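Local coordinates for packaging protein UL32 (Human herpesvirus 8 type M, PDB 6XF9), which forms a zinc-binding pentameric ring required for herpesviral genome packaging and probably helps bring new capsids to nuclear replication compartments, at residues C88-M93 with L298-A303; E157-M162 with P282-R287; S233-L238 with Q275-M280; N290-V295 with P360-K365; F368-C373 with L424-Q429. All blocks are in the same frame, centred on the assembly; numbering follows the deposited sequence.

Contact 1. Residues C88-M93 with L298-A303; sequences CWTSTM and LCECLA. With ZN (zinc ion), chain P.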
# COMPACT_ATOMS: atom_id res chain seq x y z
N CYS D 88 -6.91 40.14 -6.01
CA CYS D 88 -7.48 40.62 -4.76
C CYS D 88 -8.80 41.34 -5.03
O CYS D 88 -9.29 41.34 -6.17
CB CYS D 88 -6.48 41.50 -4.02
SG CYS D 88 -5.78 42.78 -5.03
N TRP D 89 -9.38 41.92 -3.98
CA TRP D 89 -10.62 42.67 -4.18
C TRP D 89 -10.36 43.92 -5.03
O TRP D 89 -11.04 44.13 -6.04
CB TRP D 89 -11.25 43.05 -2.84
CG TRP D 89 -12.43 43.94 -3.04
CD1 TRP D 89 -13.70 43.56 -3.33
CD2 TRP D 89 -12.43 45.37 -3.04
NE1 TRP D 89 -14.50 44.67 -3.48
CE2 TRP D 89 -13.73 45.79 -3.30
CE3 TRP D 89 -11.44 46.33 -2.82
CZ2 TRP D 89 -14.08 47.13 -3.36
CZ3 TRP D 89 -11.79 47.67 -2.88
CH2 TRP D 89 -13.09 48.05 -3.15
N THR D 90 -9.34 44.69 -4.68
CA THR D 90 -9.08 45.95 -5.35
C THR D 90 -8.85 45.78 -6.85
O THR D 90 -9.31 46.60 -7.64
CB THR D 90 -7.86 46.67 -4.74
OG1 THR D 90 -8.10 46.94 -3.36
CG2 THR D 90 -7.60 47.98 -5.47
N SER D 91 -8.15 44.72 -7.24
CA SER D 91 -7.90 44.50 -8.66
C SER D 91 -9.18 44.14 -9.39
O SER D 91 -9.32 44.45 -10.57
CB SER D 91 -6.85 43.42 -8.89
OG SER D 91 -5.69 43.66 -8.09
N THR D 92 -10.12 43.47 -8.71
CA THR D 92 -11.41 43.19 -9.33
C THR D 92 -12.26 44.44 -9.45
O THR D 92 -12.89 44.68 -10.49
CB THR D 92 -12.15 42.12 -8.52
OG1 THR D 92 -11.31 40.97 -8.43
CG2 THR D 92 -13.49 41.75 -9.16
N MET D 93 -12.26 45.27 -8.40
CA MET D 93 -12.96 46.55 -8.42
C MET D 93 -12.44 47.43 -9.56
O MET D 93 -13.23 47.96 -10.35
CB MET D 93 -12.76 47.24 -7.07
CG MET D 93 -13.54 48.52 -6.80
SD MET D 93 -15.35 48.37 -6.90
CE MET D 93 -15.77 49.81 -5.94
N LEU D 298 -2.69 43.25 3.20
CA LEU D 298 -1.46 43.66 2.54
C LEU D 298 -1.48 43.33 1.06
O LEU D 298 -0.76 43.96 0.27
CB LEU D 298 -0.25 43.03 3.23
CG LEU D 298 -0.22 43.26 4.74
CD1 LEU D 298 0.93 42.52 5.38
CD2 LEU D 298 -0.06 44.74 4.97
N CYS D 299 -2.23 42.31 0.65
CA CYS D 299 -2.40 42.07 -0.78
C CYS D 299 -3.28 43.12 -1.42
O CYS D 299 -3.09 43.46 -2.59
CB CYS D 299 -2.98 40.67 -1.04
SG CYS D 299 -1.80 39.29 -0.87
N GLU D 300 -4.29 43.62 -0.69
CA GLU D 300 -5.04 44.77 -1.20
C GLU D 300 -4.10 45.94 -1.42
O GLU D 300 -4.12 46.58 -2.47
CB GLU D 300 -6.15 45.15 -0.21
CG GLU D 300 -7.07 44.01 0.17
CD GLU D 300 -7.76 43.38 -1.01
OE1 GLU D 300 -8.14 44.13 -1.92
OE2 GLU D 300 -7.90 42.13 -1.05
N CYS D 301 -3.20 46.19 -0.46
CA CYS D 301 -2.27 47.30 -0.59
C CYS D 301 -1.39 47.15 -1.81
O CYS D 301 -1.00 48.15 -2.42
CB CYS D 301 -1.42 47.42 0.67
SG CYS D 301 -2.41 47.95 2.07
N LEU D 302 -0.99 45.92 -2.13
CA LEU D 302 -0.16 45.71 -3.31
C LEU D 302 -0.83 46.26 -4.56
O LEU D 302 -0.15 46.80 -5.44
CB LEU D 302 0.17 44.23 -3.48
CG LEU D 302 1.12 43.64 -2.44
CD1 LEU D 302 1.44 42.22 -2.81
CD2 LEU D 302 2.40 44.43 -2.35
N ALA D 303 -2.14 46.14 -4.65
CA ALA D 303 -2.87 46.62 -5.82
C ALA D 303 -3.46 48.01 -5.64
O ALA D 303 -3.82 48.65 -6.63
CB ALA D 303 -4.01 45.66 -6.17
ZN ZN P . -1.19 38.82 1.33

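Contact 2. Residues E157-M162 with P282-R287; sequences EFIRGM and PTLGLR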
# COMPACT_ATOMS: atom_id res chain seq x y z
N GLU D 157 -12.93 23.89 -10.11
CA GLU D 157 -13.45 22.97 -9.10
C GLU D 157 -13.10 23.44 -7.70
O GLU D 157 -13.98 23.56 -6.83
CB GLU D 157 -12.93 21.55 -9.34
CG GLU D 157 -13.44 20.97 -10.63
CD GLU D 157 -14.95 20.76 -10.60
OE1 GLU D 157 -15.41 19.92 -9.77
OE2 GLU D 157 -15.67 21.44 -11.38
N PHE D 158 -11.82 23.74 -7.45
CA PHE D 158 -11.47 24.11 -6.09
C PHE D 158 -11.93 25.51 -5.72
O PHE D 158 -12.09 25.80 -4.54
CB PHE D 158 -9.98 23.98 -5.87
CG PHE D 158 -9.55 22.58 -5.61
CD1 PHE D 158 -9.59 21.64 -6.63
CD2 PHE D 158 -9.15 22.18 -4.34
CE1 PHE D 158 -9.19 20.32 -6.39
CE2 PHE D 158 -8.75 20.88 -4.09
CZ PHE D 158 -8.77 19.94 -5.12
N ILE D 159 -12.09 26.42 -6.67
CA ILE D 159 -12.72 27.68 -6.29
C ILE D 159 -14.19 27.44 -5.97
O ILE D 159 -14.72 28.00 -5.01
CB ILE D 159 -12.53 28.76 -7.36
CG1 ILE D 159 -11.06 29.15 -7.39
CG2 ILE D 159 -13.37 29.98 -7.01
CD1 ILE D 159 -10.67 29.91 -8.58
N ARG D 160 -14.86 26.61 -6.77
CA ARG D 160 -16.26 26.27 -6.48
C ARG D 160 -16.40 25.60 -5.11
O ARG D 160 -17.40 25.80 -4.42
CB ARG D 160 -16.82 25.37 -7.58
CG ARG D 160 -18.33 25.45 -7.66
CD ARG D 160 -18.94 24.69 -8.85
NE ARG D 160 -18.80 23.25 -8.70
CZ ARG D 160 -18.01 22.48 -9.46
NH1 ARG D 160 -17.30 23.02 -10.44
NH2 ARG D 160 -17.95 21.17 -9.22
N GLY D 161 -15.41 24.80 -4.70
CA GLY D 161 -15.40 24.26 -3.35
C GLY D 161 -15.41 25.35 -2.29
O GLY D 161 -16.14 25.27 -1.30
N MET D 162 -14.58 26.38 -2.47
CA MET D 162 -14.56 27.48 -1.50
C MET D 162 -15.90 28.20 -1.41
O MET D 162 -16.23 28.78 -0.37
CB MET D 162 -13.46 28.47 -1.87
CG MET D 162 -12.09 27.91 -1.68
SD MET D 162 -10.86 29.20 -1.88
CE MET D 162 -10.58 29.13 -3.66
N PRO D 282 -10.54 36.25 -4.20
CA PRO D 282 -10.32 34.85 -4.60
C PRO D 282 -10.90 33.78 -3.66
O PRO D 282 -11.23 32.68 -4.12
CB PRO D 282 -8.79 34.75 -4.69
CG PRO D 282 -8.24 36.12 -4.21
CD PRO D 282 -9.35 37.07 -4.45
N THR D 283 -11.00 34.04 -2.36
CA THR D 283 -11.44 33.00 -1.43
C THR D 283 -12.96 32.98 -1.20
O THR D 283 -13.45 32.10 -0.48
CB THR D 283 -10.71 33.17 -0.10
OG1 THR D 283 -11.23 34.33 0.55
CG2 THR D 283 -9.23 33.37 -0.33
N LEU D 284 -13.71 33.93 -1.76
CA LEU D 284 -15.18 33.87 -1.74
C LEU D 284 -15.74 33.83 -0.32
O LEU D 284 -16.76 33.18 -0.06
CB LEU D 284 -15.69 32.68 -2.56
CG LEU D 284 -15.27 32.82 -4.02
CD1 LEU D 284 -15.81 31.69 -4.89
CD2 LEU D 284 -15.73 34.16 -4.52
N GLY D 285 -15.09 34.49 0.62
CA GLY D 285 -15.58 34.56 1.99
C GLY D 285 -14.54 35.20 2.88
O GLY D 285 -13.38 35.37 2.50
N LEU D 286 -14.96 35.60 4.05
CA LEU D 286 -14.07 36.15 5.03
C LEU D 286 -14.13 35.33 6.30
O LEU D 286 -15.05 35.42 7.03
CB LEU D 286 -14.46 37.58 5.31
CG LEU D 286 -13.66 38.29 6.34
CD1 LEU D 286 -12.23 38.16 5.98
CD2 LEU D 286 -13.96 39.73 6.32
N ARG D 287 -13.08 34.61 6.60
CA ARG D 287 -12.99 33.75 7.74
C ARG D 287 -11.78 34.09 8.54
O ARG D 287 -10.83 34.48 7.97
CB ARG D 287 -12.72 32.37 7.26
CG ARG D 287 -13.92 31.58 6.92
CD ARG D 287 -13.48 30.33 6.24
NE ARG D 287 -13.32 30.55 4.85
CZ ARG D 287 -14.33 30.59 4.01
NH1 ARG D 287 -15.54 30.41 4.46
NH2 ARG D 287 -14.11 30.80 2.74

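Contact 3. Residues S233-L238 with Q275-M280; sequences STSSEL and QGPCLM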
# COMPACT_ATOMS: atom_id res chain seq x y z
N SER D 233 -15.17 48.84 5.51
CA SER D 233 -15.65 49.12 6.86
C SER D 233 -17.16 49.30 6.89
O SER D 233 -17.80 48.94 7.88
CB SER D 233 -14.98 50.36 7.43
OG SER D 233 -15.10 51.43 6.51
N THR D 234 -17.75 49.82 5.80
CA THR D 234 -19.20 49.98 5.84
C THR D 234 -19.91 48.65 5.65
O THR D 234 -21.07 48.52 6.06
CB THR D 234 -19.70 50.99 4.79
OG1 THR D 234 -19.27 50.63 3.46
CG2 THR D 234 -19.10 52.38 5.10
N SER D 235 -19.28 47.64 5.04
CA SER D 235 -19.99 46.38 4.79
C SER D 235 -19.27 45.14 5.33
O SER D 235 -19.60 44.04 4.90
CB SER D 235 -20.26 46.20 3.30
OG SER D 235 -19.05 46.10 2.58
N SER D 236 -18.32 45.29 6.26
CA SER D 236 -17.62 44.14 6.85
C SER D 236 -16.91 44.57 8.14
O SER D 236 -16.90 45.75 8.51
CB SER D 236 -16.60 43.55 5.88
OG SER D 236 -15.36 44.24 5.97
N GLU D 237 -16.29 43.59 8.81
CA GLU D 237 -15.52 43.82 10.03
C GLU D 237 -14.02 43.66 9.82
O GLU D 237 -13.28 43.55 10.80
CB GLU D 237 -15.97 42.84 11.10
CG GLU D 237 -15.78 41.39 10.64
CD GLU D 237 -16.27 40.34 11.64
OE1 GLU D 237 -17.05 40.70 12.56
OE2 GLU D 237 -15.88 39.16 11.49
N LEU D 238 -13.55 43.69 8.58
CA LEU D 238 -12.15 43.40 8.29
C LEU D 238 -11.19 44.39 8.95
O LEU D 238 -9.99 44.10 9.08
CB LEU D 238 -11.96 43.33 6.78
CG LEU D 238 -10.55 42.90 6.35
CD1 LEU D 238 -10.17 41.59 7.03
CD2 LEU D 238 -10.46 42.75 4.85
N GLN D 275 -18.86 40.14 6.16
CA GLN D 275 -17.92 39.50 5.26
C GLN D 275 -17.63 40.32 4.02
O GLN D 275 -16.88 39.86 3.16
CB GLN D 275 -18.47 38.13 4.81
CG GLN D 275 -18.35 37.01 5.82
CD GLN D 275 -18.87 35.70 5.27
OE1 GLN D 275 -18.16 34.99 4.56
NE2 GLN D 275 -20.10 35.38 5.57
N GLY D 276 -18.21 41.52 3.89
CA GLY D 276 -17.87 42.42 2.82
C GLY D 276 -18.19 41.88 1.45
O GLY D 276 -18.79 40.81 1.30
N PRO D 277 -17.80 42.61 0.40
CA PRO D 277 -18.05 42.16 -0.97
C PRO D 277 -17.07 41.06 -1.34
O PRO D 277 -16.38 41.12 -2.36
CB PRO D 277 -17.84 43.44 -1.79
CG PRO D 277 -16.84 44.22 -1.00
CD PRO D 277 -16.98 43.83 0.45
N CYS D 278 -16.99 40.04 -0.47
CA CYS D 278 -15.96 39.01 -0.57
C CYS D 278 -16.14 38.12 -1.79
O CYS D 278 -15.20 37.39 -2.13
CB CYS D 278 -15.94 38.15 0.70
SG CYS D 278 -17.51 37.32 1.07
N LEU D 279 -17.29 38.17 -2.47
CA LEU D 279 -17.47 37.42 -3.70
C LEU D 279 -16.74 38.06 -4.87
O LEU D 279 -16.93 37.61 -6.00
CB LEU D 279 -18.96 37.27 -4.02
CG LEU D 279 -19.73 36.46 -2.98
CD1 LEU D 279 -21.22 36.41 -3.31
CD2 LEU D 279 -19.17 35.06 -2.88
N MET D 280 -15.95 39.10 -4.61
CA MET D 280 -15.03 39.67 -5.58
C MET D 280 -13.57 39.34 -5.28
O MET D 280 -12.69 39.77 -6.03
CB MET D 280 -15.19 41.18 -5.66
CG MET D 280 -16.41 41.64 -6.39
SD MET D 280 -16.65 43.38 -6.07
CE MET D 280 -15.43 44.12 -7.14

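Contact 4. Residues N290-V295 with P360-K365; sequences NGTASV and PQEIHK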
# COMPACT_ATOMS: atom_id res chain seq x y z
N ASN D 290 -6.14 32.65 13.91
CA ASN D 290 -4.87 33.11 14.39
C ASN D 290 -4.52 34.54 14.10
O ASN D 290 -3.48 34.82 13.72
CB ASN D 290 -3.77 32.22 13.92
CG ASN D 290 -3.39 31.20 14.90
OD1 ASN D 290 -2.48 31.39 15.66
ND2 ASN D 290 -4.11 30.13 14.94
N GLY D 291 -5.39 35.47 14.25
CA GLY D 291 -4.99 36.84 13.97
C GLY D 291 -4.87 37.17 12.50
O GLY D 291 -4.33 38.22 12.15
N THR D 292 -5.29 36.27 11.62
CA THR D 292 -5.35 36.54 10.19
C THR D 292 -6.78 36.33 9.73
O THR D 292 -7.63 35.84 10.47
CB THR D 292 -4.44 35.61 9.41
OG1 THR D 292 -5.00 34.29 9.41
CG2 THR D 292 -3.08 35.57 10.05
N ALA D 293 -7.04 36.71 8.48
CA ALA D 293 -8.35 36.56 7.86
C ALA D 293 -8.15 36.08 6.43
O ALA D 293 -7.08 36.27 5.84
CB ALA D 293 -9.13 37.87 7.89
N SER D 294 -9.19 35.46 5.86
CA SER D 294 -9.04 34.96 4.50
C SER D 294 -8.89 36.06 3.47
O SER D 294 -8.49 35.76 2.34
CB SER D 294 -10.21 34.08 4.09
OG SER D 294 -11.42 34.76 4.27
N VAL D 295 -9.21 37.31 3.82
CA VAL D 295 -8.92 38.46 2.97
C VAL D 295 -7.66 39.12 3.50
O VAL D 295 -7.67 39.71 4.58
CB VAL D 295 -10.09 39.44 2.91
CG1 VAL D 295 -9.71 40.67 2.10
CG2 VAL D 295 -11.30 38.80 2.30
N PRO D 360 0.99 40.82 13.78
CA PRO D 360 2.21 40.15 13.31
C PRO D 360 1.93 38.87 12.56
O PRO D 360 2.76 38.44 11.76
CB PRO D 360 3.01 39.88 14.60
CG PRO D 360 2.39 40.79 15.65
CD PRO D 360 0.94 40.91 15.25
N GLN D 361 0.80 38.21 12.81
CA GLN D 361 0.43 37.06 12.00
C GLN D 361 0.06 37.47 10.57
O GLN D 361 0.46 36.80 9.63
CB GLN D 361 -0.72 36.30 12.63
CG GLN D 361 -0.41 35.51 13.88
CD GLN D 361 -0.42 36.36 15.12
OE1 GLN D 361 -0.89 37.49 15.10
NE2 GLN D 361 0.05 35.79 16.22
N GLU D 362 -0.70 38.56 10.39
CA GLU D 362 -1.04 38.97 9.02
C GLU D 362 0.22 39.26 8.23
O GLU D 362 0.32 38.89 7.06
CB GLU D 362 -1.95 40.19 8.99
CG GLU D 362 -3.29 40.02 9.68
CD GLU D 362 -4.26 41.14 9.36
OE1 GLU D 362 -4.45 42.01 10.26
OE2 GLU D 362 -4.78 41.19 8.21
N ILE D 363 1.18 39.94 8.86
CA ILE D 363 2.43 40.26 8.18
C ILE D 363 3.28 39.01 8.03
O ILE D 363 3.89 38.78 6.98
CB ILE D 363 3.16 41.38 8.94
CG1 ILE D 363 2.36 42.68 8.82
CG2 ILE D 363 4.56 41.61 8.40
CD1 ILE D 363 2.69 43.67 9.88
N HIS D 364 3.32 38.16 9.07
CA HIS D 364 4.00 36.87 8.96
C HIS D 364 3.42 36.06 7.81
O HIS D 364 4.15 35.53 6.97
CB HIS D 364 3.87 36.08 10.26
CG HIS D 364 4.55 34.74 10.22
ND1 HIS D 364 4.05 33.64 10.87
CD2 HIS D 364 5.70 34.34 9.62
CE1 HIS D 364 4.86 32.61 10.67
NE2 HIS D 364 5.86 33.01 9.91
N LYS D 365 2.09 35.93 7.79
CA LYS D 365 1.42 35.17 6.74
C LYS D 365 1.74 35.73 5.37
O LYS D 365 2.00 34.97 4.43
CB LYS D 365 -0.08 35.19 6.97
CG LYS D 365 -0.87 34.75 5.79
CD LYS D 365 -2.34 34.99 6.05
CE LYS D 365 -3.09 34.92 4.76
NZ LYS D 365 -4.52 34.92 5.03

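Contact 5. Residues F368-C373 with L424-Q429; sequences FCDPLC and LFKGLQ. With ZN (zinc ion), chain P.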
# COMPACT_ATOMS: atom_id res chain seq x y z
N PHE D 368 5.95 35.62 4.53
CA PHE D 368 6.75 34.41 4.69
C PHE D 368 5.98 33.10 4.54
O PHE D 368 6.63 32.07 4.36
CB PHE D 368 7.45 34.39 6.06
CG PHE D 368 8.30 35.63 6.36
CD1 PHE D 368 9.60 35.74 5.86
CD2 PHE D 368 7.81 36.67 7.15
CE1 PHE D 368 10.38 36.86 6.13
CE2 PHE D 368 8.60 37.80 7.43
CZ PHE D 368 9.88 37.89 6.91
N CYS D 369 4.64 33.10 4.58
CA CYS D 369 3.86 31.87 4.62
C CYS D 369 2.89 31.68 3.46
O CYS D 369 3.01 30.69 2.74
CB CYS D 369 3.07 31.75 5.93
SG CYS D 369 4.15 31.70 7.33
N ASP D 370 1.91 32.55 3.27
CA ASP D 370 0.82 32.18 2.37
C ASP D 370 1.34 32.13 0.93
O ASP D 370 2.05 33.04 0.51
CB ASP D 370 -0.35 33.13 2.48
CG ASP D 370 -1.57 32.62 1.73
OD1 ASP D 370 -1.59 32.78 0.49
OD2 ASP D 370 -2.48 32.01 2.34
N PRO D 371 1.05 31.07 0.17
CA PRO D 371 1.56 31.00 -1.21
C PRO D 371 0.82 31.91 -2.18
O PRO D 371 1.36 32.21 -3.24
CB PRO D 371 1.39 29.51 -1.57
CG PRO D 371 0.22 29.08 -0.77
CD PRO D 371 0.21 29.90 0.50
N LEU D 372 -0.44 32.28 -1.91
CA LEU D 372 -1.11 33.26 -2.77
C LEU D 372 -0.56 34.67 -2.54
O LEU D 372 -0.55 35.49 -3.48
CB LEU D 372 -2.62 33.26 -2.54
CG LEU D 372 -3.37 34.29 -3.40
CD1 LEU D 372 -3.02 34.02 -4.85
CD2 LEU D 372 -4.89 34.27 -3.21
N CYS D 373 -0.16 35.00 -1.31
CA CYS D 373 0.50 36.28 -1.07
C CYS D 373 1.83 36.36 -1.80
O CYS D 373 2.23 37.44 -2.25
CB CYS D 373 0.68 36.49 0.44
SG CYS D 373 -0.90 36.54 1.36
N LEU D 424 -5.49 25.40 -5.51
CA LEU D 424 -5.80 24.15 -4.83
C LEU D 424 -5.56 24.27 -3.33
O LEU D 424 -6.43 23.94 -2.52
CB LEU D 424 -4.98 23.03 -5.47
CG LEU D 424 -5.72 22.32 -6.64
CD1 LEU D 424 -6.36 23.26 -7.64
CD2 LEU D 424 -4.77 21.39 -7.37
N PHE D 425 -4.40 24.83 -2.93
CA PHE D 425 -4.07 24.97 -1.52
C PHE D 425 -5.05 25.90 -0.79
O PHE D 425 -5.60 25.54 0.25
CB PHE D 425 -2.64 25.48 -1.38
CG PHE D 425 -2.22 25.74 0.04
CD1 PHE D 425 -1.73 24.72 0.84
CD2 PHE D 425 -2.27 27.02 0.57
CE1 PHE D 425 -1.32 24.97 2.14
CE2 PHE D 425 -1.87 27.28 1.86
CZ PHE D 425 -1.39 26.24 2.65
N LYS D 426 -5.29 27.09 -1.33
CA LYS D 426 -6.31 27.94 -0.72
C LYS D 426 -7.64 27.21 -0.61
O LYS D 426 -8.47 27.54 0.26
CB LYS D 426 -6.45 29.25 -1.50
CG LYS D 426 -5.21 30.12 -1.48
CD LYS D 426 -4.65 30.26 -0.06
CE LYS D 426 -5.30 31.42 0.64
NZ LYS D 426 -5.05 31.41 2.10
N GLY D 427 -7.89 26.27 -1.51
CA GLY D 427 -9.14 25.51 -1.47
C GLY D 427 -9.19 24.52 -0.32
O GLY D 427 -10.22 24.39 0.35
N LEU D 428 -8.11 23.78 -0.10
CA LEU D 428 -8.13 22.86 1.03
C LEU D 428 -8.23 23.63 2.34
O LEU D 428 -8.83 23.14 3.31
CB LEU D 428 -6.89 21.95 1.02
CG LEU D 428 -5.49 22.51 1.22
CD1 LEU D 428 -5.20 22.87 2.67
CD2 LEU D 428 -4.50 21.46 0.80
N GLN D 429 -7.71 24.85 2.37
CA GLN D 429 -7.71 25.73 3.53
C GLN D 429 -9.07 26.36 3.82
O GLN D 429 -9.32 26.80 4.95
CB GLN D 429 -6.65 26.80 3.30
CG GLN D 429 -6.01 27.37 4.50
CD GLN D 429 -4.87 28.28 4.13
OE1 GLN D 429 -4.77 28.71 2.99
NE2 GLN D 429 -4.00 28.58 5.09
ZN ZN P . -1.19 38.82 1.33

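Contact 1. Residues C88-M93 with L298-A303
The carboxylate of Glu300 meets the first turn of helix 89-106 through both oxygens. OE2 accepts from Trp89 N at 3.3 Å on its syn lone pair, and the N-H points at it almost straight, at 167°. OE1 takes two donors, both nearly in line with its C-O bond: Thr90 N at 3.1 Å and Thr90 OG1 at 3.2 Å. Thr90 OG1 lies beside its own backbone N (chi1 -60°), which lets hydroxyl and amide converge on one oxygen. Cys88 is the N-cap residue, so a buried carboxylate sits on amides at the start of a helix, where the helix dipole would be expected to favour its negative charge. Glu300 belongs to helix 297-304; Cys299, directly before it, is a zinc ligand with Cys296, His366 and Cys373. The short helical segments 89-93 and 298-303 run at 38° to each other. Beyond the carboxylate, Ala303 CB packs on Cys88 SG at 3.6 Å and lies 3.2 Å from Ser91 OG, a hydroxyl hydrogen-bonded to Pro86 O. Trp89 turns its ring away toward helix 225-235, where it meets Trp232 edge-to-face, and Met93 CB lies over one indole face, toward its rim.

Contact 2. Residues E157-M162 with P282-R287
Helix 145-164 packs here on the irregular chain that follows the 3-10 turn of residues 278-280 and leads into the short hairpin of strands 288-289 and 292-293. The contact is apolar and buried, and Met162 is its centre. Its chain runs beside the backbone of Pro282 and Thr283: SD lies 3.9 Å from Thr283 CA, and a bend at the last torsion (chi3 -88°) carries CE to 3.6 Å from Pro282 O. Within these segments the thioether's closest approaches are to main-chain atoms, while Thr283 directs its CB away from the helix.

One turn earlier, Ile159 supplies the second point of packing. Its CG2 branch, opposite the backbone N, reaches CD1 of Leu284 at 3.7 Å, and the two side chains cross at about a right angle. Leu284 CD1 is also 3.8 Å from Ile159 O, so this methyl rests on the helix backbone as well as on the isoleucine. Leu284 has a left-handed backbone conformation (phi 59°), and its CB is directed toward the helix. Helix 416-430 adjoins the same region through Phe423 on Ile159 and Asn430 on both Met162 and Thr283. Arg287 lies at the margin, its NE hydrogen-bonded to Asn430 OD1. On the helix flank turned from the loop, Arg160 and Glu157 form a salt bridge, with NH2 of Arg160 meeting OE1 of Glu157 at 2.9 Å, about 30° out of the carboxylate plane.

Contact 3. Residues S233-L238 with Q275-M280
Ser235 and Ser236 both direct their CB atoms toward the chain around Gly276, but they meet it with different atoms. Ser235 uses its hydroxyl: OG lies 3.7 Å from Pro277 CD, placed between its own backbone N and carbonyl carbon (chi1 63°) and hydrogen-bonded to Ile231 O. Ser236 instead presses its methylene on the glycine, CB standing 3.3 Å from Gly276 N, while its OG serves its own segment, accepting from Leu238 N at 3.2 Å in an ST turn with a nearly straight bond of 172°. That hydroxyl is also bonded to Trp232 O. Residues 233-238 run from the last part of helix 225-235 into a loop, and residues 275-280 belong to the loop after strand 271-272; their backbones come together in a single beta bridge between Ser236 and Gln275. Ser235 O receives a weak bond from Gly276 N at 3.1 Å and lies 3.2 Å from Gly276 CA in a CA-H...O contact. Gly276, close against Ser236 CB, has a positive phi of 63°. Next to it Pro277 centres an inverse gamma turn, and its ring packs on Ile231 and Trp232 of the helix and on Trp89. Gln275 directs its CB away, and its amide nitrogen bonds Asp272 OD2.

Contact 4. Residues N290-V295 with P360-K365
Thr292 and Lys365 form the buried end of this contact, between the second strand of the hairpin 288-293 and the first turns of helix 360-369. The lysine is fully stretched, its CG opposite the backbone N (chi1 166°), and runs alongside the threonine, with CD 4.0 Å from Thr292 CB. Its ammonium ends beside the strand backbone, where NZ gives a weak hydrogen bond to Ala293 O at 3.0 Å. The stronger partner of NZ is the C-terminal carboxylate, Ala467 OXT, in a salt bridge that would be expected to balance its buried charge. The CG2 methyl of Thr292 packs on Gln361 CB at 3.6 Å, the two side chains crossing at about a right angle. The Thr292 hydroxyl is hydrogen-bonded to Lys289 O and Ala467 N.

Toward the turn the contact opens to solvent. Asn290 and Gly291 are exposed, and carbonyl oxygens here rest on aliphatic carbons: Asn290 O lies 3.2 Å from Gln361 CG, and Gly291 O is 3.2 Å from Glu362 CG. Gly291 O also bonds Thr359 OG1, which accepts from Glu362 N at the start of the helix. Gln361, bent at chi2 (83°), makes a weak hydrogen bond through NE2 with Ser49 O of a neighbouring subunit, which places this exposed side at a subunit interface of the pentamer. Behind the helix, Ile363 packs on helix 329-338 and on Leu298 of helix 297-304, while the chain beyond the strand packs Val295 on Glu300 of that same helix.

Contact 5. Residues F368-C373 with L424-Q429
Asp370 and Lys426 form a salt bridge, approaching from opposite directions. Lys426 NZ meets OD2 of Asp370 at 2.6 Å, on the syn side and 16° out of the carboxylate plane. The lysine reaches it by folding twice, at chi2 and chi3, and its NZ also bonds Gln429 OE1 at 2.9 Å from above the amide's carbonyl plane, so two side-chain oxygens grip the ammonium, with Ala467 OXT as a long, weak third partner.

The other carboxylate oxygen works as a helix cap. Asp370 is the N-cap of helix 371-379: with CG opposite its backbone N (chi1 -170°), OD1 accepts from Cys373 N at 3.2 Å and, more weakly, from Leu372 N. One carboxylate thus joins a helix start to a lysine across the contact, on helix 416-430, and both the amides and the ammonium would be expected to stabilise its negative charge.

Apolar packing flanks the ion pair. The Pro371 ring crosses Phe425 at about a right angle, CG standing 3.5 Å from CD2 of the phenylalanine, and Leu372 CB lies 4.2 Å from Lys426 CG.

Metal binding completes the group: Cys373 SG holds the zinc ion at 2.3 Å with Cys296, Cys299 and His366, so the capped turn carries a ligand. Around the contact, Phe425 continues onto helices 435-451 and 459-465, Leu372 touches Pro282, and Phe368 packs against helix 308-321.

In the fold
The centre of contact 1 lies about 6 Å from the centre of the chain; contacts 2, 3 and 5 are buried farther out, and contact 4 reaches the surface and a neighbouring subunit. Contacts 1 and 5 share one zinc ion, bound by Cys299 in the first and Cys373 in the second, and each places a buried carboxylate on amides at a helix start. Contacts 4 and 5 both use helix 360-369, with Lys365 O and Asp370 N, just past its end, probably hydrogen-bonded. Residues 275-287 link contacts 2 and 3, the former apolar, the latter mostly backbone. Ser294 of contact 4 bonds Gly285 of contact 2, while Thr92 of contact 1 meets Met280 of contact 3.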